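Local coordinates for protein elongin-C (Saccharomyces cerevisiae, PDB 5ZB2) that serves as the linker of a Cul3-based E3 ubiquitin ligase, joining the cullin to a substrate receptor so that RNA polymerase II can be polyubiquitylated, at residues T21-Y30 with R47-L58; A37-A45 with L95-I103. One frame throughout, in Å; residues are numbered along the deposited sequence.

Contact 1 (T21-Y30 with R47-L58)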
# COMPACT_ATOMS: atom_id res chain seq x y z
N THR B 21 51.06 5.92 -7.97
CA THR B 21 50.91 5.15 -6.74
C THR B 21 49.58 5.45 -6.08
O THR B 21 48.99 6.52 -6.26
CB THR B 21 52.05 5.46 -5.77
OG1 THR B 21 51.86 4.71 -4.56
CG2 THR B 21 52.11 6.94 -5.43
N LEU B 22 49.10 4.48 -5.30
CA LEU B 22 47.81 4.60 -4.62
C LEU B 22 47.89 3.85 -3.29
O LEU B 22 48.30 2.68 -3.26
CB LEU B 22 46.68 4.03 -5.48
CG LEU B 22 45.26 4.33 -5.01
CD1 LEU B 22 44.95 5.81 -5.16
CD2 LEU B 22 44.25 3.48 -5.77
N VAL B 23 47.49 4.52 -2.21
CA VAL B 23 47.59 3.97 -0.87
C VAL B 23 46.20 3.66 -0.35
O VAL B 23 45.23 4.38 -0.63
CB VAL B 23 48.33 4.94 0.08
CG1 VAL B 23 48.47 4.34 1.47
CG2 VAL B 23 49.70 5.28 -0.49
N SER B 24 46.10 2.59 0.44
CA SER B 24 44.85 2.17 1.05
C SER B 24 44.81 2.61 2.51
O SER B 24 45.74 3.22 3.03
CB SER B 24 44.70 0.65 0.94
OG SER B 24 43.50 0.22 1.56
N LYS B 25 43.70 2.29 3.18
CA LYS B 25 43.62 2.51 4.62
C LYS B 25 44.74 1.77 5.33
O LYS B 25 45.45 2.33 6.17
CB LYS B 25 42.26 2.08 5.15
CG LYS B 25 42.05 2.39 6.63
CD LYS B 25 40.62 2.09 7.07
CE LYS B 25 40.40 2.51 8.51
NZ LYS B 25 38.99 2.30 8.95
N ASP B 26 44.92 0.49 5.00
CA ASP B 26 46.12 -0.22 5.39
C ASP B 26 47.31 0.31 4.59
O ASP B 26 47.16 0.92 3.53
CB ASP B 26 45.95 -1.73 5.16
CG ASP B 26 44.91 -2.34 6.07
OD1 ASP B 26 44.75 -1.86 7.21
OD2 ASP B 26 44.24 -3.31 5.64
N ASP B 27 48.51 0.07 5.12
CA ASP B 27 49.71 0.58 4.49
C ASP B 27 49.98 -0.03 3.11
O ASP B 27 50.91 0.41 2.43
CB ASP B 27 50.92 0.35 5.40
CG ASP B 27 50.84 1.14 6.69
OD1 ASP B 27 50.24 2.25 6.67
OD2 ASP B 27 51.36 0.67 7.72
N LYS B 28 49.19 -1.02 2.69
CA LYS B 28 49.38 -1.62 1.38
C LYS B 28 49.18 -0.58 0.28
O LYS B 28 48.24 0.22 0.32
CB LYS B 28 48.41 -2.78 1.18
CG LYS B 28 48.46 -3.83 2.28
CD LYS B 28 47.60 -5.04 1.95
CE LYS B 28 47.44 -5.97 3.14
NZ LYS B 28 48.75 -6.49 3.62
N GLU B 29 50.07 -0.60 -0.70
CA GLU B 29 50.05 0.35 -1.81
C GLU B 29 49.64 -0.35 -3.10
O GLU B 29 49.64 -1.58 -3.19
CB GLU B 29 51.43 1.01 -1.98
CG GLU B 29 51.89 1.81 -0.76
CD GLU B 29 53.23 2.49 -0.98
OE1 GLU B 29 53.82 2.30 -2.07
OE2 GLU B 29 53.68 3.22 -0.08
N TYR B 30 49.30 0.46 -4.09
CA TYR B 30 48.90 -0.05 -5.40
C TYR B 30 49.33 0.94 -6.47
O TYR B 30 49.17 2.16 -6.30
CB TYR B 30 47.38 -0.27 -5.48
CG TYR B 30 46.85 -1.29 -4.49
CD1 TYR B 30 46.45 -0.90 -3.22
CD2 TYR B 30 46.75 -2.63 -4.83
CE1 TYR B 30 45.97 -1.83 -2.32
CE2 TYR B 30 46.27 -3.56 -3.94
CZ TYR B 30 45.88 -3.15 -2.68
OH TYR B 30 45.40 -4.07 -1.78
N ARG B 47 50.47 10.93 -5.88
CA ARG B 47 50.22 9.99 -4.80
C ARG B 47 48.92 10.37 -4.11
O ARG B 47 48.69 11.55 -3.82
CB ARG B 47 51.37 9.98 -3.79
CG ARG B 47 51.20 9.00 -2.63
CD ARG B 47 52.36 9.12 -1.66
NE ARG B 47 52.36 8.09 -0.63
CZ ARG B 47 51.70 8.18 0.53
NH1 ARG B 47 50.98 9.26 0.81
NH2 ARG B 47 51.77 7.19 1.40
N ILE B 48 48.07 9.38 -3.85
CA ILE B 48 46.77 9.60 -3.23
C ILE B 48 46.62 8.66 -2.04
O ILE B 48 47.02 7.49 -2.11
CB ILE B 48 45.61 9.39 -4.23
CG1 ILE B 48 45.76 10.33 -5.43
CG2 ILE B 48 44.26 9.59 -3.55
CD1 ILE B 48 45.67 11.81 -5.09
N GLU B 49 46.05 9.18 -0.96
CA GLU B 49 45.79 8.41 0.25
C GLU B 49 44.29 8.20 0.36
O GLU B 49 43.53 9.16 0.54
CB GLU B 49 46.33 9.12 1.49
CG GLU B 49 47.83 9.39 1.44
CD GLU B 49 48.32 10.17 2.65
OE1 GLU B 49 47.47 10.57 3.48
OE2 GLU B 49 49.54 10.37 2.77
N LEU B 50 43.85 6.95 0.24
CA LEU B 50 42.43 6.61 0.26
C LEU B 50 42.09 5.91 1.57
O LEU B 50 41.86 4.70 1.62
CB LEU B 50 42.08 5.73 -0.95
CG LEU B 50 42.32 6.33 -2.33
CD1 LEU B 50 41.80 5.39 -3.40
CD2 LEU B 50 41.68 7.71 -2.47
N LYS B 51 42.06 6.69 2.64
CA LYS B 51 41.58 6.18 3.91
C LYS B 51 40.11 5.80 3.79
O LYS B 51 39.43 6.13 2.81
CB LYS B 51 41.78 7.22 5.01
CG LYS B 51 43.23 7.65 5.20
CD LYS B 51 43.37 8.68 6.31
CE LYS B 51 44.83 9.07 6.53
NZ LYS B 51 44.98 10.05 7.63
N GLN B 52 39.61 5.09 4.80
CA GLN B 52 38.23 4.64 4.89
C GLN B 52 37.90 3.52 3.90
O GLN B 52 36.73 3.14 3.78
CB GLN B 52 37.24 5.79 4.67
CG GLN B 52 37.41 6.95 5.63
CD GLN B 52 36.54 8.14 5.26
OE1 GLN B 52 35.99 8.20 4.16
NE2 GLN B 52 36.43 9.10 6.18
N PHE B 53 38.90 2.99 3.19
CA PHE B 53 38.68 1.90 2.25
C PHE B 53 39.72 0.81 2.49
O PHE B 53 40.91 1.10 2.60
CB PHE B 53 38.76 2.40 0.80
CG PHE B 53 37.57 3.21 0.37
CD1 PHE B 53 36.30 2.91 0.82
CD2 PHE B 53 37.73 4.29 -0.49
CE1 PHE B 53 35.21 3.66 0.42
CE2 PHE B 53 36.64 5.04 -0.89
CZ PHE B 53 35.38 4.73 -0.43
N ASP B 54 39.26 -0.43 2.55
CA ASP B 54 40.12 -1.57 2.84
C ASP B 54 40.94 -1.96 1.61
O ASP B 54 40.73 -1.46 0.50
CB ASP B 54 39.29 -2.75 3.33
CG ASP B 54 38.50 -2.44 4.58
OD1 ASP B 54 38.96 -1.60 5.38
OD2 ASP B 54 37.40 -3.02 4.76
N SER B 55 41.87 -2.89 1.82
CA SER B 55 42.78 -3.29 0.76
C SER B 55 42.05 -4.04 -0.35
O SER B 55 42.36 -3.86 -1.53
CB SER B 55 43.90 -4.16 1.35
OG SER B 55 44.60 -3.45 2.36
N HIS B 56 41.08 -4.88 0.01
CA HIS B 56 40.36 -5.65 -0.99
C HIS B 56 39.52 -4.76 -1.90
O HIS B 56 39.26 -5.12 -3.05
CB HIS B 56 39.48 -6.70 -0.31
CG HIS B 56 38.45 -6.13 0.61
ND1 HIS B 56 37.14 -5.93 0.23
CD2 HIS B 56 38.54 -5.71 1.89
CE1 HIS B 56 36.46 -5.41 1.24
NE2 HIS B 56 37.29 -5.27 2.26
N ILE B 57 39.09 -3.60 -1.40
CA ILE B 57 38.28 -2.70 -2.21
C ILE B 57 39.14 -2.03 -3.28
O ILE B 57 38.80 -2.06 -4.47
CB ILE B 57 37.58 -1.65 -1.32
CG1 ILE B 57 36.64 -2.34 -0.32
CG2 ILE B 57 36.81 -0.64 -2.16
CD1 ILE B 57 35.50 -3.14 -0.95
N LEU B 58 40.25 -1.42 -2.87
CA LEU B 58 41.11 -0.73 -3.83
C LEU B 58 41.63 -1.68 -4.89
O LEU B 58 41.69 -1.34 -6.08
CB LEU B 58 42.26 -0.04 -3.11
CG LEU B 58 41.93 1.30 -2.46
CD1 LEU B 58 41.09 1.11 -1.21
CD2 LEU B 58 43.20 2.07 -2.13

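Contact 2 (A37-A45 with L95-I103)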
# COMPACT_ATOMS: atom_id res chain seq x y z
N ALA B 37 44.42 5.50 -14.46
CA ALA B 37 43.92 6.37 -13.40
C ALA B 37 43.29 7.64 -13.94
O ALA B 37 42.50 8.27 -13.24
CB ALA B 37 45.06 6.72 -12.44
N MET B 38 43.61 8.03 -15.18
CA MET B 38 42.99 9.19 -15.79
C MET B 38 41.48 9.02 -15.95
O MET B 38 40.77 10.02 -16.06
CB MET B 38 43.63 9.47 -17.15
CG MET B 38 42.98 10.61 -17.93
SD MET B 38 43.85 10.98 -19.47
CE MET B 38 42.71 12.12 -20.25
N ILE B 39 40.99 7.78 -15.96
CA ILE B 39 39.56 7.54 -16.07
C ILE B 39 38.82 8.16 -14.89
O ILE B 39 37.70 8.65 -15.03
CB ILE B 39 39.27 6.03 -16.18
CG1 ILE B 39 40.04 5.43 -17.36
CG2 ILE B 39 37.77 5.78 -16.34
CD1 ILE B 39 39.95 3.92 -17.45
N SER B 40 39.44 8.15 -13.71
CA SER B 40 38.86 8.74 -12.52
C SER B 40 39.12 10.24 -12.51
O SER B 40 40.27 10.67 -12.40
CB SER B 40 39.44 8.09 -11.26
OG SER B 40 38.90 8.68 -10.09
N PRO B 41 38.08 11.08 -12.61
CA PRO B 41 38.31 12.53 -12.53
C PRO B 41 38.88 12.98 -11.20
O PRO B 41 39.44 14.08 -11.11
CB PRO B 41 36.92 13.13 -12.77
CG PRO B 41 36.14 12.05 -13.45
CD PRO B 41 36.67 10.77 -12.89
N THR B 42 38.77 12.16 -10.15
CA THR B 42 39.23 12.52 -8.82
C THR B 42 40.65 12.05 -8.54
O THR B 42 41.16 12.29 -7.44
CB THR B 42 38.28 11.95 -7.76
OG1 THR B 42 38.39 10.52 -7.73
CG2 THR B 42 36.84 12.33 -8.07
N LEU B 43 41.30 11.39 -9.49
CA LEU B 43 42.67 10.89 -9.33
C LEU B 43 43.58 11.63 -10.30
O LEU B 43 43.75 11.22 -11.45
CB LEU B 43 42.73 9.37 -9.55
CG LEU B 43 42.12 8.49 -8.46
CD1 LEU B 43 42.22 7.03 -8.86
CD2 LEU B 43 42.80 8.72 -7.11
N LYS B 44 44.17 12.72 -9.82
CA LYS B 44 45.16 13.49 -10.57
C LYS B 44 46.44 13.45 -9.74
O LYS B 44 46.66 14.29 -8.86
CB LYS B 44 44.68 14.92 -10.82
CG LYS B 44 43.33 14.99 -11.54
CD LYS B 44 43.35 14.22 -12.86
CE LYS B 44 42.00 14.26 -13.56
NZ LYS B 44 41.98 13.41 -14.79
N ALA B 45 47.28 12.46 -10.03
CA ALA B 45 48.40 12.12 -9.16
C ALA B 45 49.46 11.36 -9.95
O ALA B 45 49.19 10.93 -11.07
CB ALA B 45 47.89 11.30 -7.99
N LEU B 95 30.42 0.14 -4.20
CA LEU B 95 29.61 1.20 -4.79
C LEU B 95 30.04 2.56 -4.26
O LEU B 95 30.20 3.52 -5.03
CB LEU B 95 28.13 0.95 -4.51
CG LEU B 95 27.18 2.10 -4.88
CD1 LEU B 95 27.32 2.49 -6.35
CD2 LEU B 95 25.75 1.70 -4.58
N LEU B 96 30.23 2.67 -2.95
CA LEU B 96 30.65 3.94 -2.36
C LEU B 96 32.00 4.38 -2.90
O LEU B 96 32.22 5.58 -3.14
CB LEU B 96 30.69 3.82 -0.83
CG LEU B 96 29.38 3.43 -0.14
CD1 LEU B 96 29.57 3.38 1.37
CD2 LEU B 96 28.26 4.38 -0.52
N ALA B 97 32.92 3.44 -3.10
CA ALA B 97 34.23 3.80 -3.64
C ALA B 97 34.12 4.26 -5.08
O ALA B 97 34.78 5.23 -5.48
CB ALA B 97 35.19 2.62 -3.52
N ALA B 98 33.30 3.58 -5.88
CA ALA B 98 33.11 4.00 -7.27
C ALA B 98 32.50 5.39 -7.34
O ALA B 98 32.83 6.19 -8.22
CB ALA B 98 32.23 2.99 -8.01
N ASP B 99 31.59 5.70 -6.41
CA ASP B 99 30.97 7.02 -6.39
C ASP B 99 32.00 8.10 -6.08
O ASP B 99 32.12 9.09 -6.82
CB ASP B 99 29.84 7.05 -5.35
CG ASP B 99 29.12 8.37 -5.32
OD1 ASP B 99 29.13 9.08 -6.35
OD2 ASP B 99 28.52 8.70 -4.27
N TYR B 100 32.76 7.91 -5.01
CA TYR B 100 33.80 8.88 -4.66
C TYR B 100 34.79 9.06 -5.81
O TYR B 100 35.19 10.19 -6.12
CB TYR B 100 34.52 8.44 -3.39
CG TYR B 100 35.60 9.41 -2.96
CD1 TYR B 100 35.28 10.60 -2.33
CD2 TYR B 100 36.94 9.12 -3.18
CE1 TYR B 100 36.26 11.49 -1.94
CE2 TYR B 100 37.93 10.00 -2.78
CZ TYR B 100 37.59 11.18 -2.16
OH TYR B 100 38.57 12.06 -1.77
N LEU B 101 35.18 7.96 -6.45
CA LEU B 101 36.07 8.03 -7.60
C LEU B 101 35.37 8.43 -8.88
O LEU B 101 36.04 8.69 -9.89
CB LEU B 101 36.76 6.67 -7.81
CG LEU B 101 37.63 6.17 -6.66
CD1 LEU B 101 38.16 4.79 -6.98
CD2 LEU B 101 38.78 7.14 -6.38
N SER B 102 34.03 8.50 -8.88
CA SER B 102 33.27 8.87 -10.08
C SER B 102 33.61 7.95 -11.25
O SER B 102 33.76 8.39 -12.39
CB SER B 102 33.52 10.33 -10.45
OG SER B 102 33.22 11.19 -9.36
N ILE B 103 33.74 6.66 -10.96
CA ILE B 103 34.02 5.66 -11.99
C ILE B 103 32.87 4.68 -12.11
O ILE B 103 32.85 3.84 -13.01
CB ILE B 103 35.33 4.92 -11.68
CG1 ILE B 103 35.26 4.26 -10.30
CG2 ILE B 103 36.51 5.89 -11.78
CD1 ILE B 103 36.48 3.44 -9.94

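Contact 1 (T21-Y30 with R47-L58)
Val23 lays its CG2 methyl over one face of the Arg47 guanidinium, offset toward the rim and 3.4 Å from NH2, while Glu49 OE2 meets the edge of the same group in plane. That edge contact is a salt bridge, Arg47 NH1 to Glu49 OE2 at 2.7 Å, made through the anti lone pair of the carboxylate, which probably limits the rotation of the guanidinium over the valine. The second flat group, the Tyr30 ring, has Leu58 CB and the Ser55 carbonyl oxygen placed obliquely around it, with the ring and Leu58 crossing at about a right angle. Parallel pairing joins the backbones: Val23 N donates to Ile48 O, and Val23 O accepts from Leu50 N. Past this pair, Phe53 O is gripped twice. Ser24 OG reaches it at 2.9 Å because the hydroxyl lies anti to its own backbone N (chi1 179°), and Lys25 N donates nearly along the C=O axis at 3.1 Å. Ser55 OG adds a weak bond to Asp26 OD2. On the inner face of the sheet Leu22 spreads its two methyls: CD1 packs on Leu50 CD1 (3.6 Å) and on Ile48 CB, while CD2 approaches Leu58 CD2 at 4.0 Å. With an alanine at the Leu22 position, a gap is likely to open between Leu50 and Leu58, and Ile48 CB would lose the methyl packed against it. Leu43 continues this apolar layer from the loop before Arg47. An antiparallel hairpin paired in parallel with a third strand, which then runs into a helix, is characteristic of the BTB/POZ fold of the Skp1 family.

Contact 2 (A37-A45 with L95-I103)
Ser40 hydrogen-bonds through OG to Leu101 O at 2.9 Å, lying in the carbonyl plane on a lone pair, and this is the tight centre of the contact. With chi1 at 178° the serine hydroxyl is turned away from its amide nitrogen and across to the C-terminal end of the helix, and it also accepts a bond from Thr42 OG1 at 3.0 Å. Ser40 CB meanwhile rests on Ile103 CG2 at 3.7 Å. Leu101 brings CD2 up to the two hydroxyls, 3.7 Å from Thr42 OG1, and its tip reaches Leu43 CG more distantly. At the exposed rim Thr42 CG2 still makes one close touch, 3.3 Å from Tyr100 O. Elsewhere on this solvent side the fit is looser: Pro41 CD stays 3.7 Å from Leu101 O, and Thr42 CG2 is 4.0 Å from Ser102 OG. A Schellman motif at Ser102 ends the helix and turns Ile103 back toward the loop, which is itself folded into two type I turns. The side of helix 91-101 bearing Asp99 faces RAD7, where that aspartate makes a salt bridge with Lys59 of a RAD7 chain. Around this join, Ile39 and Ile103 pack on helix 55-71 and Leu43 on strand 19-23.

In the fold
The centres of the two contacts lie 13 Å apart. Contact 1, the larger, joins the third strand to the hairpin by backbone bonds, holds the loop before helix 55-71 through Phe53 O, and buries Leu22, Ser24, Leu50 and Leu58 beneath a charged, exposed rim. Contact 2 fastens a loop to the end of helix 91-101; its buried part has a polar serine–carbonyl centre flanked by Leu101, Leu43 and Ile103, and its exposed rim is uncharged. They meet where Leu43 of contact 2 touches Leu22 and Ile48, and where Ala97 packs on Phe53 and Ile57. RAD7 chains adjoin segments of contact 2, whereas no other chain of the assembly touches those of contact 1.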